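3-hydroxyisobutyrate dehydrogenase family protein (Geobacter sulfurreducens, PDB 3PDU) probably reduces succinic semialdehyde to gamma-hydroxybutyrate with an NADP cofactor, as a beta-hydroxyacid dehydrogenase of the 3-hydroxyisobutyrate dehydrogenase family. Local coordinates at residues Leu82-Asp93 and Ala108-Ala119; Glu263-Ala271 and Phe278-Glu286. One frame throughout, in Å; residues are numbered along the deposited sequence.

Overall arrangement
From the N terminus the chain first builds the cofactor-binding sheet, and contact 1 closes a loop there: strand 90-93 runs out into helix 99-111 and returns as strand 115-122 beside it. This ties two neighbouring parallel strands and the end of their connecting helix in the Rossmann-type domain. The chain then passes through the long helix 166-194 into the helical C-terminal part, where contact 2 closes a shorter loop, bringing Phe278-Glu286 back onto helix 256-270. The two loops follow one another in series, neither nesting nor crossing. The centres of contacts 1 and 2 are about 38 Å apart, on opposite sides of the chain's centre; the nearest atoms of contacts 1 and 2 are about 18 Å apart.

Contact 1 (Leu82-Asp93 and Ala108-Ala119); sequences LEGIGGGRGYID and AVTARGGRFLEA
Strands 90-93 and 115-118 are the two parallel strands of a right-handed beta-alpha-beta crossover in the Rossmann-type NADP domain, and helix 99-111 joins them. The ladder uses alternate residues of the first strand: Tyr91 N donates to Arg115 O at 2.8 Å, Leu117 N to Tyr91 O, Asp93 N to Leu117 O and Ala119 N to Asp93 O. On one face Tyr91 and Phe116 run side by side because each has CG anti to its own backbone N (chi1 -173° and 179°), and Tyr91 CD2 comes to the edge of the Phe116 ring, 3.9 Å from Phe116 CD1. Ile92 and Leu117 pack alongside each other on the other face. Just before strand 115-118, a Schellman motif at Gly113 ends the helix, and Gly113 O accepts from Gly88 N (2.9 Å) in the type I' turn 86-89. Gly114 passes so close to Ile85 CG1 that a CB there would clash. Arg115 bends at chi3 (-67°) and donates from NE to Gly88 O at 2.9 Å, while its NH1 reaches Ser142 and Asp146. A leucine in place of Arg115 would probably leave Gly88 O without this donor and the Asp146 carboxylate without its salt-bridge mate. Ahead of strand 90-93, Leu82 CD2 sits 3.7 Å from Ala108 CB, and Leu82 O lies over one face of the Arg112 guanidinium.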
loop_
_atom_site.group_PDB
_atom_site.type_symbol
_atom_site.label_atom_id
_atom_site.label_comp_id
_atom_site.label_asym_id
_atom_site.label_seq_id
_atom_site.Cartn_x
_atom_site.Cartn_y
_atom_site.Cartn_z
ATOM N N LEU A 82 4.803 10.197 -39.727
ATOM C CA LEU A 82 5.977 10.935 -40.172
ATOM C C LEU A 82 6.243 10.776 -41.670
ATOM O O LEU A 82 6.902 11.623 -42.274
ATOM C CB LEU A 82 7.209 10.517 -39.376
ATOM C CG LEU A 82 7.200 10.755 -37.864
ATOM C CD1 LEU A 82 8.514 10.248 -37.272
ATOM C CD2 LEU A 82 6.973 12.220 -37.499
ATOM N N GLU A 83 5.723 9.707 -42.269
ATOM C CA GLU A 83 5.923 9.473 -43.703
ATOM C C GLU A 83 4.980 10.318 -44.559
ATOM O O GLU A 83 5.133 10.388 -45.771
ATOM C CB GLU A 83 5.752 7.992 -44.053
ATOM C CG GLU A 83 6.767 7.072 -43.384
ATOM C CD GLU A 83 6.755 5.659 -43.960
ATOM O OE1 GLU A 83 5.925 5.380 -44.856
ATOM O OE2 GLU A 83 7.575 4.825 -43.517
ATOM N N GLY A 84 3.998 10.951 -43.928
ATOM C CA GLY A 84 3.057 11.782 -44.659
ATOM C C GLY A 84 2.977 13.240 -44.225
ATOM O O GLY A 84 2.721 14.110 -45.049
ATOM N N ILE A 85 3.184 13.513 -42.938
ATOM C CA ILE A 85 3.029 14.879 -42.421
ATOM C C ILE A 85 4.095 15.810 -42.990
ATOM O O ILE A 85 5.181 15.368 -43.349
ATOM C CB ILE A 85 3.088 14.923 -40.880
ATOM C CG1 ILE A 85 2.427 16.202 -40.345
ATOM C CG2 ILE A 85 4.532 14.798 -40.388
ATOM C CD1 ILE A 85 0.920 16.134 -40.279
ATOM N N GLY A 86 3.779 17.098 -43.082
ATOM C CA GLY A 86 4.707 18.080 -43.633
ATOM C C GLY A 86 3.966 19.325 -44.084
ATOM O O GLY A 86 2.751 19.429 -43.889
ATOM N N GLY A 87 4.698 20.273 -44.669
ATOM C CA GLY A 87 4.104 21.461 -45.260
ATOM C C GLY A 87 3.141 22.234 -44.376
ATOM O O GLY A 87 2.179 22.820 -44.872
ATOM N N GLY A 88 3.390 22.248 -43.070
ATOM C CA GLY A 88 2.534 22.981 -42.156
ATOM C C GLY A 88 1.301 22.222 -41.695
ATOM O O GLY A 88 0.510 22.729 -40.889
ATOM N N ARG A 89 1.115 21.005 -42.198
ATOM C CA ARG A 89 -0.076 20.244 -41.821
ATOM C C ARG A 89 0.013 19.845 -40.345
ATOM O O ARG A 89 1.106 19.639 -39.814
ATOM C CB ARG A 89 -0.266 19.026 -42.729
ATOM C CG ARG A 89 -0.537 19.409 -44.184
ATOM C CD ARG A 89 -0.837 18.191 -45.025
ATOM N NE ARG A 89 0.334 17.338 -45.210
ATOM C CZ ARG A 89 1.337 17.613 -46.042
ATOM N NH1 ARG A 89 1.333 18.737 -46.750
ATOM N NH2 ARG A 89 2.350 16.773 -46.154
ATOM N N GLY A 90 -1.133 19.749 -39.683
ATOM C CA GLY A 90 -1.139 19.553 -38.242
ATOM C C GLY A 90 -1.439 18.137 -37.784
ATOM O O GLY A 90 -2.204 17.406 -38.418
ATOM N N TYR A 91 -0.856 17.762 -36.654
ATOM C CA TYR A 91 -1.149 16.482 -36.028
ATOM C C TYR A 91 -1.527 16.759 -34.583
ATOM O O TYR A 91 -0.760 17.385 -33.856
ATOM C CB TYR A 91 0.082 15.565 -36.101
ATOM C CG TYR A 91 -0.176 14.151 -35.631
ATOM C CD1 TYR A 91 -1.143 13.373 -36.236
ATOM C CD2 TYR A 91 0.556 13.594 -34.579
ATOM C CE1 TYR A 91 -1.389 12.079 -35.822
ATOM C CE2 TYR A 91 0.318 12.287 -34.153
ATOM C CZ TYR A 91 -0.661 11.540 -34.785
ATOM O OH TYR A 91 -0.929 10.245 -34.393
ATOM N N ILE A 92 -2.734 16.356 -34.189
ATOM C CA ILE A 92 -3.220 16.590 -32.838
ATOM C C ILE A 92 -3.444 15.244 -32.179
ATOM O O ILE A 92 -4.390 14.536 -32.508
ATOM C CB ILE A 92 -4.548 17.384 -32.829
ATOM C CG1 ILE A 92 -4.368 18.736 -33.536
ATOM C CG2 ILE A 92 -5.062 17.569 -31.405
ATOM C CD1 ILE A 92 -5.631 19.574 -33.614
ATOM N N ASP A 93 -2.560 14.876 -31.264
ATOM C CA ASP A 93 -2.679 13.573 -30.624
ATOM C C ASP A 93 -3.468 13.727 -29.341
ATOM O O ASP A 93 -3.027 14.381 -28.391
ATOM C CB ASP A 93 -1.294 12.955 -30.371
ATOM C CG ASP A 93 -1.361 11.446 -30.091
ATOM O OD1 ASP A 93 -2.472 10.915 -29.887
ATOM O OD2 ASP A 93 -0.298 10.793 -30.073
ATOM N N ALA A 108 9.446 15.088 -33.508
ATOM C CA ALA A 108 9.573 14.409 -34.795
ATOM C C ALA A 108 8.697 15.051 -35.873
ATOM O O ALA A 108 9.149 15.292 -36.998
ATOM C CB ALA A 108 9.243 12.937 -34.652
ATOM N N VAL A 109 7.437 15.306 -35.534
ATOM C CA VAL A 109 6.503 15.916 -36.469
ATOM C C VAL A 109 7.017 17.290 -36.891
ATOM O O VAL A 109 6.995 17.644 -38.073
ATOM C CB VAL A 109 5.114 16.079 -35.836
ATOM C CG1 VAL A 109 4.260 17.060 -36.644
ATOM C CG2 VAL A 109 4.436 14.719 -35.695
ATOM N N THR A 110 7.483 18.059 -35.915
ATOM C CA THR A 110 7.999 19.395 -36.178
ATOM C C THR A 110 9.203 19.354 -37.121
ATOM O O THR A 110 9.348 20.207 -38.000
ATOM C CB THR A 110 8.388 20.125 -34.878
ATOM O OG1 THR A 110 7.246 20.206 -34.020
ATOM C CG2 THR A 110 8.871 21.543 -35.189
ATOM N N ALA A 111 10.056 18.351 -36.952
ATOM C CA ALA A 111 11.248 18.236 -37.774
ATOM C C ALA A 111 10.897 17.872 -39.216
ATOM O O ALA A 111 11.685 18.117 -40.124
ATOM C CB ALA A 111 12.226 17.226 -37.177
ATOM N N ARG A 112 9.713 17.293 -39.420
ATOM C CA ARG A 112 9.230 16.976 -40.760
ATOM C C ARG A 112 8.483 18.154 -41.368
ATOM O O ARG A 112 7.991 18.071 -42.489
ATOM C CB ARG A 112 8.308 15.755 -40.730
ATOM C CG ARG A 112 8.996 14.456 -40.370
ATOM C CD ARG A 112 9.593 13.781 -41.597
ATOM N NE ARG A 112 9.910 12.381 -41.320
ATOM C CZ ARG A 112 10.188 11.470 -42.248
ATOM N NH1 ARG A 112 10.189 11.804 -43.532
ATOM N NH2 ARG A 112 10.460 10.220 -41.890
ATOM N N GLY A 113 8.376 19.244 -40.619
ATOM C CA GLY A 113 7.690 20.425 -41.105
ATOM C C GLY A 113 6.200 20.454 -40.809
ATOM O O GLY A 113 5.469 21.244 -41.398
ATOM N N GLY A 114 5.746 19.596 -39.898
ATOM C CA GLY A 114 4.353 19.591 -39.492
ATOM C C GLY A 114 4.180 20.447 -38.253
ATOM O O GLY A 114 5.162 20.924 -37.695
ATOM N N ARG A 115 2.937 20.683 -37.841
ATOM C CA ARG A 115 2.689 21.299 -36.537
ATOM C C ARG A 115 2.088 20.264 -35.606
ATOM O O ARG A 115 1.302 19.420 -36.052
ATOM C CB ARG A 115 1.751 22.505 -36.670
ATOM C CG ARG A 115 2.317 23.645 -37.521
ATOM C CD ARG A 115 1.300 24.768 -37.685
ATOM N NE ARG A 115 0.149 24.346 -38.477
ATOM C CZ ARG A 115 -1.044 24.932 -38.437
ATOM N NH1 ARG A 115 -1.251 25.963 -37.631
ATOM N NH2 ARG A 115 -2.037 24.483 -39.199
ATOM N N PHE A 116 2.463 20.321 -34.327
ATOM C CA PHE A 116 2.013 19.341 -33.344
ATOM C C PHE A 116 1.331 19.985 -32.143
ATOM O O PHE A 116 1.784 21.005 -31.601
ATOM C CB PHE A 116 3.155 18.443 -32.837
ATOM C CG PHE A 116 2.705 17.439 -31.799
ATOM C CD1 PHE A 116 1.998 16.303 -32.179
ATOM C CD2 PHE A 116 2.956 17.646 -30.445
ATOM C CE1 PHE A 116 1.559 15.383 -31.230
ATOM C CE2 PHE A 116 2.535 16.727 -29.494
ATOM C CZ PHE A 116 1.830 15.597 -29.886
ATOM N N LEU A 117 0.240 19.364 -31.727
ATOM C CA LEU A 117 -0.454 19.746 -30.507
ATOM C C LEU A 117 -0.874 18.473 -29.803
ATOM O O LEU A 117 -1.383 17.556 -30.450
ATOM C CB LEU A 117 -1.710 20.546 -30.881
ATOM C CG LEU A 117 -2.531 21.172 -29.759
ATOM C CD1 LEU A 117 -1.798 22.394 -29.217
ATOM C CD2 LEU A 117 -3.908 21.572 -30.295
ATOM N N GLU A 118 -0.659 18.385 -28.492
ATOM C CA GLU A 118 -1.231 17.268 -27.749
ATOM C C GLU A 118 -2.544 17.787 -27.191
ATOM O O GLU A 118 -2.652 18.965 -26.855
ATOM C CB GLU A 118 -0.292 16.790 -26.631
ATOM C CG GLU A 118 -0.098 17.791 -25.486
ATOM C CD GLU A 118 0.755 17.240 -24.348
ATOM O OE1 GLU A 118 1.153 16.056 -24.409
ATOM O OE2 GLU A 118 1.038 17.995 -23.391
ATOM N N ALA A 119 -3.557 16.935 -27.125
ATOM C CA ALA A 119 -4.834 17.372 -26.579
ATOM C C ALA A 119 -5.620 16.220 -25.959
ATOM O O ALA A 119 -6.724 15.897 -26.416
ATOM C CB ALA A 119 -5.659 18.083 -27.651
HETATM O O HOH W 1 7.932 16.490 -44.824
HETATM O O HOH W 2 7.411 20.004 -45.000
#

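Contact 2 (Glu263-Ala271 and Phe278-Glu286); sequences ESFKRARAA and FAAVFRVLE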
loop_
_atom_site.group_PDB
_atom_site.type_symbol
_atom_site.label_atom_id
_atom_site.label_comp_id
_atom_site.label_asym_id
_atom_site.label_seq_id
_atom_site.Cartn_x
_atom_site.Cartn_y
_atom_site.Cartn_z
ATOM N N GLU A 263 -1.792 -1.186 -8.262
ATOM C CA GLU A 263 -1.746 -2.641 -8.060
ATOM C C GLU A 263 -3.131 -3.279 -7.948
ATOM O O GLU A 263 -3.330 -4.408 -8.401
ATOM C CB GLU A 263 -0.867 -3.027 -6.859
ATOM C CG GLU A 263 0.543 -2.452 -6.935
ATOM C CD GLU A 263 1.285 -2.836 -8.209
ATOM O OE1 GLU A 263 1.350 -4.043 -8.522
ATOM O OE2 GLU A 263 1.805 -1.926 -8.905
ATOM N N SER A 264 -4.098 -2.574 -7.362
ATOM C CA SER A 264 -5.452 -3.134 -7.315
ATOM C C SER A 264 -6.032 -3.276 -8.716
ATOM O O SER A 264 -6.702 -4.266 -9.022
ATOM C CB SER A 264 -6.387 -2.305 -6.430
ATOM O OG SER A 264 -6.003 -2.435 -5.072
ATOM N N PHE A 265 -5.777 -2.289 -9.568
ATOM C CA PHE A 265 -6.234 -2.383 -10.959
ATOM C C PHE A 265 -5.512 -3.488 -11.729
ATOM O O PHE A 265 -6.096 -4.119 -12.613
ATOM C CB PHE A 265 -6.119 -1.042 -11.684
ATOM C CG PHE A 265 -7.299 -0.149 -11.457
ATOM C CD1 PHE A 265 -8.481 -0.366 -12.153
ATOM C CD2 PHE A 265 -7.245 0.877 -10.526
ATOM C CE1 PHE A 265 -9.587 0.442 -11.939
ATOM C CE2 PHE A 265 -8.352 1.694 -10.309
ATOM C CZ PHE A 265 -9.520 1.470 -11.017
ATOM N N LYS A 266 -4.248 -3.731 -11.389
ATOM C CA LYS A 266 -3.549 -4.869 -11.978
ATOM C C LYS A 266 -4.209 -6.174 -11.552
ATOM O O LYS A 266 -4.327 -7.093 -12.361
ATOM C CB LYS A 266 -2.053 -4.871 -11.623
ATOM C CG LYS A 266 -1.249 -3.762 -12.309
ATOM C CD LYS A 266 0.239 -3.848 -11.896
ATOM C CE LYS A 266 1.012 -2.564 -12.251
ATOM N NZ LYS A 266 2.392 -2.603 -11.623
ATOM N N ARG A 267 -4.643 -6.268 -10.297
ATOM C CA ARG A 267 -5.352 -7.470 -9.852
ATOM C C ARG A 267 -6.606 -7.686 -10.684
ATOM O O ARG A 267 -6.926 -8.821 -11.057
ATOM C CB ARG A 267 -5.728 -7.414 -8.361
ATOM C CG ARG A 267 -4.559 -7.519 -7.382
ATOM C CD ARG A 267 -5.035 -7.562 -5.920
ATOM N NE ARG A 267 -5.468 -6.250 -5.421
ATOM C CZ ARG A 267 -6.359 -6.072 -4.447
ATOM N NH1 ARG A 267 -6.928 -7.121 -3.864
ATOM N NH2 ARG A 267 -6.692 -4.845 -4.058
ATOM N N ALA A 268 -7.338 -6.604 -10.951
ATOM C CA ALA A 268 -8.565 -6.711 -11.731
ATOM C C ALA A 268 -8.307 -7.152 -13.173
ATOM O O ALA A 268 -9.067 -7.954 -13.725
ATOM C CB ALA A 268 -9.355 -5.402 -11.696
ATOM N N ARG A 269 -7.247 -6.627 -13.786
ATOM C CA ARG A 269 -6.786 -7.149 -15.078
ATOM C C ARG A 269 -6.490 -8.635 -14.999
ATOM O O ARG A 269 -6.933 -9.403 -15.847
ATOM C CB ARG A 269 -5.511 -6.443 -15.548
ATOM C CG ARG A 269 -5.714 -5.061 -16.096
ATOM C CD ARG A 269 -4.406 -4.497 -16.657
ATOM N NE ARG A 269 -4.211 -4.833 -18.066
ATOM C CZ ARG A 269 -3.615 -4.035 -18.957
ATOM N NH1 ARG A 269 -3.150 -2.834 -18.594
ATOM N NH2 ARG A 269 -3.487 -4.438 -20.217
ATOM N N ALA A 270 -5.723 -9.039 -13.986
ATOM C CA ALA A 270 -5.335 -10.445 -13.860
ATOM C C ALA A 270 -6.561 -11.343 -13.741
ATOM O O ALA A 270 -6.573 -12.466 -14.245
ATOM C CB ALA A 270 -4.397 -10.648 -12.666
ATOM N N ALA A 271 -7.599 -10.833 -13.088
ATOM C CA ALA A 271 -8.802 -11.619 -12.859
ATOM C C ALA A 271 -9.763 -11.616 -14.049
ATOM O O ALA A 271 -10.858 -12.172 -13.962
ATOM C CB ALA A 271 -9.508 -11.149 -11.587
ATOM N N PHE A 278 -13.843 0.484 -16.039
ATOM C CA PHE A 278 -12.904 0.547 -14.919
ATOM C C PHE A 278 -13.555 0.392 -13.549
ATOM O O PHE A 278 -12.878 0.046 -12.576
ATOM C CB PHE A 278 -11.972 1.777 -14.989
ATOM C CG PHE A 278 -12.594 3.078 -14.537
ATOM C CD1 PHE A 278 -12.112 3.728 -13.397
ATOM C CD2 PHE A 278 -13.591 3.695 -15.286
ATOM C CE1 PHE A 278 -12.636 4.952 -12.993
ATOM C CE2 PHE A 278 -14.136 4.926 -14.888
ATOM C CZ PHE A 278 -13.658 5.551 -13.728
ATOM N N ALA A 279 -14.864 0.608 -13.461
ATOM C CA ALA A 279 -15.566 0.371 -12.196
ATOM C C ALA A 279 -15.462 -1.098 -11.773
ATOM O O ALA A 279 -15.655 -1.447 -10.603
ATOM C CB ALA A 279 -17.046 0.799 -12.295
ATOM N N ALA A 280 -15.157 -1.960 -12.733
ATOM C CA ALA A 280 -15.075 -3.389 -12.467
ATOM C C ALA A 280 -13.927 -3.771 -11.530
ATOM O O ALA A 280 -13.797 -4.933 -11.157
ATOM C CB ALA A 280 -14.995 -4.169 -13.775
ATOM N N VAL A 281 -13.094 -2.808 -11.144
ATOM C CA VAL A 281 -12.103 -3.088 -10.108
ATOM C C VAL A 281 -12.827 -3.566 -8.848
ATOM O O VAL A 281 -12.277 -4.291 -8.039
ATOM C CB VAL A 281 -11.216 -1.854 -9.794
ATOM C CG1 VAL A 281 -12.037 -0.745 -9.150
ATOM C CG2 VAL A 281 -10.041 -2.255 -8.902
ATOM N N PHE A 282 -14.081 -3.163 -8.699
ATOM C CA PHE A 282 -14.898 -3.628 -7.582
ATOM C C PHE A 282 -14.911 -5.151 -7.478
ATOM O O PHE A 282 -15.015 -5.716 -6.388
ATOM C CB PHE A 282 -16.316 -3.095 -7.755
ATOM C CG PHE A 282 -17.265 -3.515 -6.680
ATOM C CD1 PHE A 282 -17.114 -3.055 -5.381
ATOM C CD2 PHE A 282 -18.355 -4.326 -6.982
ATOM C CE1 PHE A 282 -18.020 -3.420 -4.394
ATOM C CE2 PHE A 282 -19.257 -4.697 -5.996
ATOM C CZ PHE A 282 -19.094 -4.242 -4.706
ATOM N N ARG A 283 -14.814 -5.820 -8.617
ATOM C CA ARG A 283 -14.892 -7.277 -8.632
ATOM C C ARG A 283 -13.704 -7.973 -7.959
ATOM O O ARG A 283 -13.778 -9.159 -7.653
ATOM C CB ARG A 283 -15.114 -7.798 -10.054
ATOM C CG ARG A 283 -16.475 -7.376 -10.601
ATOM C CD ARG A 283 -16.684 -7.831 -12.026
ATOM N NE ARG A 283 -17.108 -9.224 -12.081
ATOM C CZ ARG A 283 -17.542 -9.824 -13.184
ATOM N NH1 ARG A 283 -17.602 -9.144 -14.326
ATOM N NH2 ARG A 283 -17.911 -11.101 -13.146
ATOM N N VAL A 284 -12.621 -7.245 -7.711
ATOM C CA VAL A 284 -11.518 -7.818 -6.945
ATOM C C VAL A 284 -11.398 -7.185 -5.561
ATOM O O VAL A 284 -10.552 -7.588 -4.769
ATOM C CB VAL A 284 -10.149 -7.755 -7.680
ATOM C CG1 VAL A 284 -10.217 -8.510 -9.004
ATOM C CG2 VAL A 284 -9.683 -6.302 -7.880
ATOM N N LEU A 285 -12.236 -6.190 -5.279
ATOM C CA LEU A 285 -12.269 -5.566 -3.959
ATOM C C LEU A 285 -13.292 -6.261 -3.046
ATOM O O LEU A 285 -13.031 -6.510 -1.868
ATOM C CB LEU A 285 -12.571 -4.069 -4.081
ATOM C CG LEU A 285 -11.560 -3.236 -4.871
ATOM C CD1 LEU A 285 -12.052 -1.809 -5.033
ATOM C CD2 LEU A 285 -10.169 -3.255 -4.204
ATOM N N GLU A 286 -14.462 -6.571 -3.603
ATOM C CA GLU A 286 -15.463 -7.375 -2.905
ATOM C C GLU A 286 -15.098 -8.819 -3.132
ATOM O O GLU A 286 -14.490 -9.130 -4.142
ATOM C CB GLU A 286 -16.859 -7.090 -3.450
ATOM C CG GLU A 286 -17.967 -7.859 -2.773
ATOM C CD GLU A 286 -19.346 -7.294 -3.082
ATOM O OE1 GLU A 286 -19.864 -7.550 -4.196
ATOM O OE2 GLU A 286 -19.921 -6.621 -2.195
#
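With CG2 anti to the backbone N and CG1 between N and the carbonyl carbon (chi1 67°), Val281 lies against one face of the Phe265 ring. Its CG2 stands over the centre of that face, a CH-pi contact 4.1 Å from the centroid and 11° off the ring normal, while Val281 CB closes to 3.5 Å from Phe265 CE1. The same ring presents its edge to the backbone, with Phe265 CE1 3.4 Å from Phe278 O. One turn on, Val284 spreads both methyls over the helix: CG1 lies 3.7 Å from Ala268 CA and 3.8 Å from Ala271 CB, and CG2 rests on Ser264 O and Ala268 CB. The small Ala268 lets the backbones close to 5.3 Å between its CA and that of Val281. Arg267, bent at chi3 (-75°), gives NH2 to Ser264 OG at 2.7 Å, in the guanidinium plane, and crosses Leu285 at about a right angle. This is apolar packing of the C-terminal segment on helix 256-270. Helices 166-194 and 234-251 cover Phe265 and Phe278 through Met182, Thr183, Met237 and Leu241, while Arg267 packs on Pro254 of the second subunit and His256 of the third.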